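Local coordinates for probable E3 ubiquitin-protein ligase HERC1 (Homo sapiens, PDB 4QT6) that probably acts as an E3 ubiquitin ligase, its SPRY domain of the kind that commonly serves in protein-protein recognition, at residues H69-G83 and Y86-F98. Numbering follows the deposited sequence. Where two conformers were deposited one is given.
Sequences HRTTSDMWLYRAYSG and YHNGEQTLTLSSF. With ARF (formamide), chain B; ARF (formamide), chain C.
Trp76 and His87 lie flat on one another in an offset stack, the indole five-membered ring and the imidazole 3.5 Å apart between centroids and only 6° from parallel. The first torsion of His87 (chi1 -179°) points CG away from the backbone N and lays the imidazole alongside the indole, and His87 ND1 gives an almost straight hydrogen bond, 2.7 Å, to Met75 O, which fixes the rotation of the imidazole. Replacing Trp76 by an alanine would probably leave that imidazole face without its flat partner and open a gap beside Phe128, whose ring also packs edge-to-face with the indole. From the loop that precedes strand 75-79, His69 turns its edge toward the ring face of Tyr86, His69 CD2 lying 3.8 Å from Tyr86 CZ. The phenol suits this place because its far end is polar: Arg79, its chain extended, reaches over so that NH1 donates to Tyr86 OH at 2.9 Å. Beside it Arg70 NH1 forms a salt bridge with Glu90 OE1, meeting the carboxylate from above its plane. Towards the other end Tyr78 is held between Phe98, whose CE1 edge stands over the ring centre, and Leu95 on the opposite face; Tyr78 OH donates to Ser96 O (2.6 Å) and accepts from a formamide. Ala80 CA packs over the Phe98 ring, 3.5 Å from its centroid, a CH-pi contact, and the methyl is small enough to fit beside that ring. Leu77 and Tyr86 form an antiparallel hydrogen-bonded pair joining strands 75-79 and 84-86, the margin of one sheet in the antiparallel beta-sandwich characteristic of SPRY domains.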
ATOM      1  N   HIS A  69       2.704   3.448  10.471  1.00 26.18           N
ATOM      2  CA  HIS A  69       1.929   2.219  10.327  1.00 26.62           C
ATOM      3  C   HIS A  69       1.420   1.671  11.662  1.00 26.98           C
ATOM      4  O   HIS A  69       0.362   1.056  11.689  1.00 27.38           O
ATOM      5  CB  HIS A  69       2.668   1.142   9.515  1.00 27.64           C
ATOM      6  CG  HIS A  69       3.887   0.598  10.180  1.00 26.76           C
ATOM      7  ND1 HIS A  69       5.036   1.337  10.351  1.00 27.82           N
ATOM      8  CD2 HIS A  69       4.153  -0.629  10.682  1.00 28.68           C
ATOM      9  CE1 HIS A  69       5.949   0.598  10.950  1.00 27.97           C
ATOM     10  NE2 HIS A  69       5.435  -0.598  11.168  1.00 29.94           N
ATOM     11  N   ARG A  70       2.146   1.912  12.760  1.00 26.69           N
ATOM     12  CA  ARG A  70       1.754   1.394  14.073  1.00 29.10           C
ATOM     13  C   ARG A  70       0.523   2.082  14.670  1.00 27.08           C
ATOM     14  O   ARG A  70      -0.162   1.492  15.514  1.00 28.68           O
ATOM     15  CB  ARG A  70       2.939   1.506  15.045  1.00 31.83           C
ATOM     16  CG  ARG A  70       4.131   0.661  14.648  1.00 35.47           C
ATOM     17  CD  ARG A  70       4.282  -0.550  15.539  1.00 39.00           C
ATOM     18  NE  ARG A  70       5.347  -1.424  15.055  1.00 41.89           N
ATOM     19  CZ  ARG A  70       5.254  -2.745  14.911  1.00 42.44           C
ATOM     20  NH1 ARG A  70       4.139  -3.401  15.224  1.00 45.31           N
ATOM     21  NH2 ARG A  70       6.303  -3.428  14.459  1.00 46.29           N
ATOM     22  N   THR A  71       0.238   3.317  14.242  1.00 24.39           N
ATOM     23  CA  THR A  71      -0.855   4.112  14.799  1.00 23.79           C
ATOM     24  C   THR A  71      -1.914   4.595  13.810  1.00 24.46           C
ATOM     25  O   THR A  71      -3.034   4.886  14.211  1.00 23.50           O
ATOM     26  CB  THR A  71      -0.338   5.353  15.539  1.00 24.36           C
ATOM     27  OG1 THR A  71       0.366   6.225  14.638  1.00 24.35           O
ATOM     28  CG2 THR A  71       0.590   4.932  16.650  1.00 24.75           C
ATOM     29  N   THR A  72      -1.568   4.690  12.522  1.00 23.20           N
ATOM     30  CA  THR A  72      -2.438   5.392  11.599  1.00 21.63           C
ATOM     31  C   THR A  72      -3.843   4.793  11.438  1.00 20.46           C
ATOM     32  O   THR A  72      -4.000   3.592  11.346  1.00 21.82           O
ATOM     33  CB  THR A  72      -1.800   5.505  10.178  1.00 21.97           C
ATOM     34  OG1 THR A  72      -2.639   6.312   9.350  1.00 23.08           O
ATOM     35  CG2 THR A  72      -1.585   4.171   9.565  1.00 24.16           C
ATOM     36  N   SER A  73      -4.826   5.682  11.434  1.00 20.44           N
ATOM     37  CA  SER A  73      -6.194   5.391  10.990  1.00 21.15           C
ATOM     38  C   SER A  73      -6.500   6.064   9.649  1.00 21.47           C
ATOM     39  O   SER A  73      -7.615   5.938   9.137  1.00 22.54           O
ATOM     40  CB  SER A  73      -7.190   5.853  12.067  1.00 22.12           C
ATOM     41  OG  SER A  73      -7.060   5.019  13.222  1.00 24.41           O
ATOM     42  N   ASP A  74      -5.511   6.756   9.072  1.00 20.49           N
ATOM     43  CA  ASP A  74      -5.679   7.333   7.733  1.00 20.78           C
ATOM     44  C   ASP A  74      -5.453   6.289   6.653  1.00 19.06           C
ATOM     45  O   ASP A  74      -5.983   6.439   5.538  1.00 19.31           O
ATOM     46  CB  ASP A  74      -4.729   8.508   7.513  1.00 21.71           C
ATOM     47  CG  ASP A  74      -5.151   9.747   8.260  1.00 24.80           C
ATOM     48  OD1 ASP A  74      -6.371   9.914   8.526  1.00 27.36           O
ATOM     49  OD2 ASP A  74      -4.254  10.559   8.554  1.00 28.77           O
HETATM   50  N   MSE A  75      -4.693   5.257   6.989  1.00 18.11           N
HETATM   51  CA  MSE A  75      -4.284   4.207   6.045  1.00 17.90           C
HETATM   52  C   MSE A  75      -4.684   2.840   6.537  1.00 18.18           C
HETATM   53  O   MSE A  75      -4.874   2.600   7.742  1.00 17.92           O
HETATM   54  CB  MSE A  75      -2.773   4.237   5.799  1.00 18.82           C
HETATM   55  CG  MSE A  75      -2.291   5.651   5.498  1.00 19.06           C
HETATM   56 SE   MSE A  75      -0.355   5.587   5.074  1.00 22.99          SE
HETATM   57  CE  MSE A  75      -0.329   7.212   3.988  1.00 22.07           C
ATOM     58  N   TRP A  76      -4.811   1.933   5.601  1.00 17.34           N
ATOM     59  CA  TRP A  76      -5.019   0.516   5.851  1.00 18.11           C
ATOM     60  C   TRP A  76      -3.851  -0.176   5.167  1.00 18.70           C
ATOM     61  O   TRP A  76      -3.713  -0.110   3.931  1.00 17.98           O
ATOM     62  CB  TRP A  76      -6.332   0.039   5.224  1.00 17.64           C
ATOM     63  CG  TRP A  76      -7.607   0.388   5.951  1.00 18.22           C
ATOM     64  CD1 TRP A  76      -8.356  -0.470   6.713  1.00 19.34           C
ATOM     65  CD2 TRP A  76      -8.313   1.631   5.944  1.00 18.64           C
ATOM     66  NE1 TRP A  76      -9.446   0.171   7.203  1.00 19.62           N
ATOM     67  CE2 TRP A  76      -9.474   1.454   6.739  1.00 19.04           C
ATOM     68  CE3 TRP A  76      -8.073   2.889   5.384  1.00 18.99           C
ATOM     69  CZ2 TRP A  76     -10.380   2.481   6.962  1.00 19.57           C
ATOM     70  CZ3 TRP A  76      -8.990   3.905   5.604  1.00 19.58           C
ATOM     71  CH2 TRP A  76     -10.139   3.687   6.375  1.00 19.55           C
ATOM     72  N   LEU A  77      -2.979  -0.812   5.940  1.00 18.13           N
ATOM     73  CA  LEU A  77      -1.669  -1.190   5.432  1.00 18.01           C
ATOM     74  C   LEU A  77      -1.336  -2.647   5.646  1.00 18.67           C
ATOM     75  O   LEU A  77      -1.754  -3.271   6.629  1.00 19.80           O
ATOM     76  CB  LEU A  77      -0.587  -0.333   6.071  1.00 18.83           C
ATOM     77  CG  LEU A  77      -0.652   1.151   5.780  1.00 18.61           C
ATOM     78  CD1 LEU A  77       0.335   1.916   6.655  1.00 19.12           C
ATOM     79  CD2 LEU A  77      -0.397   1.427   4.301  1.00 18.84           C
ATOM     80  N   TYR A  78      -0.514  -3.161   4.742  1.00 18.11           N
ATOM     81  CA  TYR A  78      -0.077  -4.550   4.693  1.00 19.13           C
ATOM     82  C   TYR A  78       1.451  -4.514   4.552  1.00 20.61           C
ATOM     83  O   TYR A  78       2.019  -3.939   3.608  1.00 20.48           O
ATOM     84  CB  TYR A  78      -0.811  -5.259   3.529  1.00 18.20           C
ATOM     85  CG  TYR A  78      -0.445  -6.666   3.145  1.00 18.97           C
ATOM     86  CD1 TYR A  78      -0.014  -7.585   4.092  1.00 19.36           C
ATOM     87  CD2 TYR A  78      -0.646  -7.120   1.834  1.00 19.30           C
ATOM     88  CE1 TYR A  78       0.308  -8.884   3.717  1.00 20.89           C
ATOM     89  CE2 TYR A  78      -0.341  -8.419   1.459  1.00 21.12           C
ATOM     90  CZ  TYR A  78       0.120  -9.304   2.414  1.00 21.08           C
ATOM     91  OH  TYR A  78       0.431 -10.597   2.018  1.00 21.98           O
ATOM     92  N   ARG A  79       2.116  -5.102   5.543  1.00 21.54           N
ATOM     93  CA  ARG A  79       3.567  -4.960   5.731  1.00 21.55           C
ATOM     94  C   ARG A  79       4.371  -6.102   5.095  1.00 21.88           C
ATOM     95  O   ARG A  79       4.134  -7.294   5.391  1.00 21.93           O
ATOM     96  CB  ARG A  79       3.837  -4.873   7.238  1.00 22.32           C
ATOM     97  CG  ARG A  79       5.280  -4.714   7.656  1.00 22.33           C
ATOM     98  CD  ARG A  79       5.344  -4.544   9.167  1.00 23.98           C
ATOM     99  NE  ARG A  79       6.700  -4.633   9.698  1.00 24.95           N
ATOM    100  CZ  ARG A  79       7.001  -4.985  10.951  1.00 27.05           C
ATOM    101  NH1 ARG A  79       6.036  -5.299  11.825  1.00 27.59           N
ATOM    102  NH2 ARG A  79       8.276  -5.031  11.325  1.00 27.39           N
ATOM    103  N   ALA A  80       5.338  -5.738   4.237  1.00 20.05           N
ATOM    104  CA  ALA A  80       6.106  -6.701   3.478  1.00 21.62           C
ATOM    105  C   ALA A  80       6.863  -7.663   4.392  1.00 21.96           C
ATOM    106  O   ALA A  80       6.820  -8.878   4.199  1.00 22.74           O
ATOM    107  CB  ALA A  80       7.075  -5.980   2.564  1.00 21.14           C
ATOM    108  N   TYR A  81       7.536  -7.101   5.384  1.00 23.63           N
ATOM    109  CA  TYR A  81       8.508  -7.856   6.183  1.00 25.15           C
ATOM    110  C   TYR A  81       7.889  -9.046   6.914  1.00 26.57           C
ATOM    111  O   TYR A  81       8.495 -10.107   6.967  1.00 26.64           O
ATOM    112  CB  TYR A  81       9.176  -6.930   7.193  1.00 25.57           C
ATOM    113  CG  TYR A  81      10.046  -7.661   8.189  1.00 27.88           C
ATOM    114  CD1 TYR A  81      11.259  -8.186   7.799  1.00 29.51           C
ATOM    115  CD2 TYR A  81       9.626  -7.866   9.491  1.00 29.26           C
ATOM    116  CE1 TYR A  81      12.056  -8.880   8.692  1.00 31.86           C
ATOM    117  CE2 TYR A  81      10.420  -8.559  10.402  1.00 31.19           C
ATOM    118  CZ  TYR A  81      11.641  -9.052   9.988  1.00 32.31           C
ATOM    119  OH  TYR A  81      12.460  -9.749  10.869  1.00 35.21           O
ATOM    120  N   SER A  82       6.702  -8.839   7.470  1.00 25.33           N
ATOM    121  CA  SER A  82       6.035  -9.795   8.351  1.00 27.22           C
ATOM    122  C   SER A  82       4.667 -10.294   7.886  1.00 26.54           C
ATOM    123  O   SER A  82       4.101 -11.224   8.481  1.00 28.22           O
ATOM    124  CB  SER A  82       5.843  -9.114   9.698  1.00 27.22           C
ATOM    125  OG  SER A  82       5.071  -7.921   9.558  1.00 26.28           O
ATOM    126  N   GLY A  83       4.077  -9.649   6.881  1.00 24.39           N
ATOM    127  CA  GLY A  83       2.699  -9.948   6.531  1.00 24.79           C
ATOM    128  C   GLY A  83       1.639  -9.357   7.462  1.00 22.41           C
ATOM    129  O   GLY A  83       0.448  -9.596   7.247  1.00 24.39           O
ATOM    130  N   TYR A  86      -2.289  -3.343   9.431  1.00 21.36           N
ATOM    131  CA  TYR A  86      -2.315  -2.165  10.284  1.00 21.67           C
ATOM    132  C   TYR A  86      -3.482  -1.290   9.898  1.00 21.34           C
ATOM    133  O   TYR A  86      -3.645  -0.915   8.734  1.00 20.70           O
ATOM    134  CB  TYR A  86      -1.008  -1.352  10.179  1.00 21.54           C
ATOM    135  CG  TYR A  86       0.166  -2.169  10.650  1.00 21.71           C
ATOM    136  CD1 TYR A  86       0.818  -3.027   9.793  1.00 20.82           C
ATOM    137  CD2 TYR A  86       0.555  -2.150  11.984  1.00 22.81           C
ATOM    138  CE1 TYR A  86       1.855  -3.832  10.222  1.00 23.28           C
ATOM    139  CE2 TYR A  86       1.587  -2.955  12.429  1.00 23.58           C
ATOM    140  CZ  TYR A  86       2.238  -3.789  11.553  1.00 24.03           C
ATOM    141  OH  TYR A  86       3.253  -4.612  11.992  1.00 25.43           O
ATOM    142  N   HIS A  87      -4.327  -1.012  10.880  1.00 20.53           N
ATOM    143  CA  HIS A  87      -5.277   0.064  10.795  1.00 20.16           C
ATOM    144  C   HIS A  87      -5.715   0.369  12.228  1.00 22.19           C
ATOM    145  O   HIS A  87      -6.249  -0.505  12.893  1.00 21.97           O
ATOM    146  CB  HIS A  87      -6.492  -0.276   9.916  1.00 20.75           C
ATOM    147  CG  HIS A  87      -7.446   0.859   9.837  1.00 20.59           C
ATOM    148  ND1 HIS A  87      -7.184   1.997   9.103  1.00 20.28           N
ATOM    149  CD2 HIS A  87      -8.618   1.082  10.477  1.00 19.81           C
ATOM    150  CE1 HIS A  87      -8.154   2.866   9.290  1.00 20.02           C
ATOM    151  NE2 HIS A  87      -9.044   2.330  10.102  1.00 20.84           N
ATOM    152  N   ASN A  88      -5.460   1.576  12.696  1.00 21.55           N
ATOM    153  CA  ASN A  88      -5.667   1.901  14.121  1.00 24.37           C
ATOM    154  C   ASN A  88      -4.897   0.880  14.964  1.00 24.87           C
ATOM    155  O   ASN A  88      -5.395   0.392  15.995  1.00 27.26           O
ATOM    156  CB  ASN A  88      -7.158   1.908  14.467  1.00 25.28           C
ATOM    157  CG  ASN A  88      -7.433   2.452  15.852  1.00 25.94           C
ATOM    158  OD1 ASN A  88      -6.757   3.365  16.307  1.00 25.60           O
ATOM    159  ND2 ASN A  88      -8.447   1.901  16.516  1.00 26.21           N
ATOM    160  N   GLY A  89      -3.698   0.530  14.504  1.00 24.16           N
ATOM    161  CA  GLY A  89      -2.853  -0.435  15.180  1.00 25.15           C
ATOM    162  C   GLY A  89      -2.715  -1.756  14.468  1.00 23.56           C
ATOM    163  O   GLY A  89      -3.436  -2.041  13.503  1.00 24.52           O
ATOM    164  N   GLU A  90      -1.792  -2.580  14.946  1.00 24.19           N
ATOM    165  CA  GLU A  90      -1.537  -3.893  14.382  1.00 25.25           C
ATOM    166  C   GLU A  90      -2.708  -4.802  14.660  1.00 26.69           C
ATOM    167  O   GLU A  90      -3.203  -4.884  15.807  1.00 27.13           O
ATOM    168  CB  GLU A  90      -0.261  -4.531  14.954  1.00 26.12           C
ATOM    169  CG  GLU A  90       0.206  -5.775  14.207  1.00 27.46           C
ATOM    170  CD  GLU A  90       1.546  -6.303  14.698  1.00 30.92           C
ATOM    171  OE1 GLU A  90       2.599  -5.968  14.098  1.00 29.31           O
ATOM    172  OE2 GLU A  90       1.553  -7.059  15.700  1.00 32.02           O
ATOM    173  N   GLN A  91      -3.165  -5.484  13.625  1.00 26.12           N
ATOM    174  CA  GLN A  91      -4.300  -6.383  13.743  1.00 27.41           C
ATOM    175  C   GLN A  91      -3.841  -7.789  14.096  1.00 27.66           C
ATOM    176  O   GLN A  91      -2.670  -8.125  13.974  1.00 27.48           O
ATOM    177  CB  GLN A  91      -5.083  -6.414  12.428  1.00 28.22           C
ATOM    178  CG  GLN A  91      -5.620  -5.053  12.035  1.00 29.22           C
ATOM    179  CD  GLN A  91      -6.420  -4.426  13.150  1.00 30.76           C
ATOM    180  OE1 GLN A  91      -6.035  -3.412  13.717  1.00 30.45           O
ATOM    181  NE2 GLN A  91      -7.526  -5.068  13.512  1.00 31.31           N
ATOM    182  N   THR A  92      -4.788  -8.627  14.507  1.00 31.94           N
ATOM    183  CA  THR A  92      -4.478 -10.009  14.806  1.00 33.16           C
ATOM    184  C   THR A  92      -4.127 -10.786  13.553  1.00 32.25           C
ATOM    185  O   THR A  92      -3.134 -11.524  13.526  1.00 31.64           O
ATOM    186  CB  THR A  92      -5.659 -10.692  15.513  1.00 36.87           C
ATOM    187  OG1 THR A  92      -5.974  -9.957  16.702  1.00 39.70           O
ATOM    188  CG2 THR A  92      -5.299 -12.123  15.879  1.00 39.57           C
ATOM    189  N   LEU A  93      -4.941 -10.624  12.517  1.00 31.71           N
ATOM    190  CA  LEU A  93      -4.736 -11.373  11.277  1.00 31.94           C
ATOM    191  C   LEU A  93      -3.392 -11.028  10.646  1.00 31.13           C
ATOM    192  O   LEU A  93      -3.054  -9.857  10.462  1.00 30.83           O
ATOM    193  CB  LEU A  93      -5.855 -11.095  10.276  1.00 33.14           C
ATOM    194  CG  LEU A  93      -5.750 -11.739   8.894  1.00 33.72           C
ATOM    195  CD1 LEU A  93      -5.771 -13.263   8.945  1.00 36.40           C
ATOM    196  CD2 LEU A  93      -6.869 -11.224   8.004  1.00 35.78           C
ATOM    197  N   THR A  94      -2.630 -12.056  10.311  1.00 30.41           N
ATOM    198  CA  THR A  94      -1.360 -11.886   9.622  1.00 32.05           C
ATOM    199  C   THR A  94      -1.474 -12.613   8.288  1.00 31.48           C
ATOM    200  O   THR A  94      -1.987 -13.734   8.219  1.00 32.42           O
ATOM    201  CB  THR A  94      -0.212 -12.447  10.489  1.00 33.94           C
ATOM    202  OG1 THR A  94      -0.233 -11.796  11.766  1.00 35.51           O
ATOM    203  CG2 THR A  94       1.148 -12.217   9.860  1.00 34.54           C
ATOM    204  N   LEU A  95      -1.039 -11.968   7.209  1.00 28.51           N
ATOM    205  CA  LEU A  95      -1.061 -12.591   5.900  1.00 27.18           C
ATOM    206  C   LEU A  95       0.363 -12.962   5.508  1.00 27.54           C
ATOM    207  O   LEU A  95       1.267 -12.921   6.349  1.00 28.30           O
ATOM    208  CB  LEU A  95      -1.732 -11.653   4.880  1.00 26.47           C
ATOM    209  CG  LEU A  95      -3.185 -11.240   5.137  1.00 27.60           C
ATOM    210  CD1 LEU A  95      -3.678 -10.271   4.060  1.00 28.07           C
ATOM    211  CD2 LEU A  95      -4.106 -12.454   5.223  1.00 29.05           C
ATOM    212  N   SER A  96       0.585 -13.361   4.260  1.00 26.41           N
ATOM    213  CA  SER A  96       1.926 -13.739   3.854  1.00 28.48           C
ATOM    214  C   SER A  96       2.843 -12.521   3.830  1.00 28.90           C
ATOM    215  O   SER A  96       2.411 -11.417   3.516  1.00 27.48           O
ATOM    216  CB  SER A  96       1.925 -14.386   2.467  1.00 29.65           C
ATOM    217  OG  SER A  96       1.142 -15.579   2.459  1.00 32.34           O
ATOM    218  N   SER A  97       4.106 -12.735   4.167  1.00 27.12           N
ATOM    219  CA  SER A  97       5.130 -11.733   3.925  0.70 26.76           C
ATOM    220  C   SER A  97       5.343 -11.612   2.417  1.00 25.50           C
ATOM    221  O   SER A  97       4.938 -12.484   1.652  1.00 24.20           O
ATOM    222  CB  SER A  97       6.443 -12.114   4.619  0.70 28.19           C
ATOM    223  OG  SER A  97       6.958 -13.322   4.092  0.70 29.69           O
ATOM    224  N   PHE A  98       5.947 -10.513   1.985  1.00 24.51           N
ATOM    225  CA  PHE A  98       6.276 -10.361   0.578  1.00 23.24           C
ATOM    226  C   PHE A  98       7.521  -9.509   0.425  1.00 22.89           C
ATOM    227  O   PHE A  98       7.966  -8.862   1.382  1.00 23.11           O
ATOM    228  CB  PHE A  98       5.084  -9.817  -0.230  1.00 22.65           C
ATOM    229  CG  PHE A  98       4.534  -8.501   0.276  1.00 20.99           C
ATOM    230  CD1 PHE A  98       3.574  -8.475   1.274  1.00 20.92           C
ATOM    231  CD2 PHE A  98       4.947  -7.295  -0.265  1.00 21.03           C
ATOM    232  CE1 PHE A  98       3.044  -7.282   1.735  1.00 20.02           C
ATOM    233  CE2 PHE A  98       4.418  -6.094   0.192  1.00 19.83           C
ATOM    234  CZ  PHE A  98       3.476  -6.080   1.195  1.00 20.63           C
TER
HETATM  235  N   ARF B2201      12.417  -5.010   8.486  1.00 29.08           N
HETATM  236  C   ARF B2201      11.555  -4.998   9.500  1.00 29.52           C
HETATM  237  O   ARF B2201      10.465  -4.458   9.388  1.00 27.79           O
HETATM  238  N   ARF C2202      -1.865 -12.116   1.115  0.50 24.39           N
HETATM  239  C   ARF C2202      -2.201 -13.373   1.430  0.50 25.80           C
HETATM  240  O   ARF C2202      -1.522 -13.994   2.239  0.50 25.66           O
HETATM  241  O   HOH W   1      -2.379   1.485  12.164  1.00 20.72           O
HETATM  242  O   HOH W   2       3.595 -14.136   7.511  1.00 50.44           O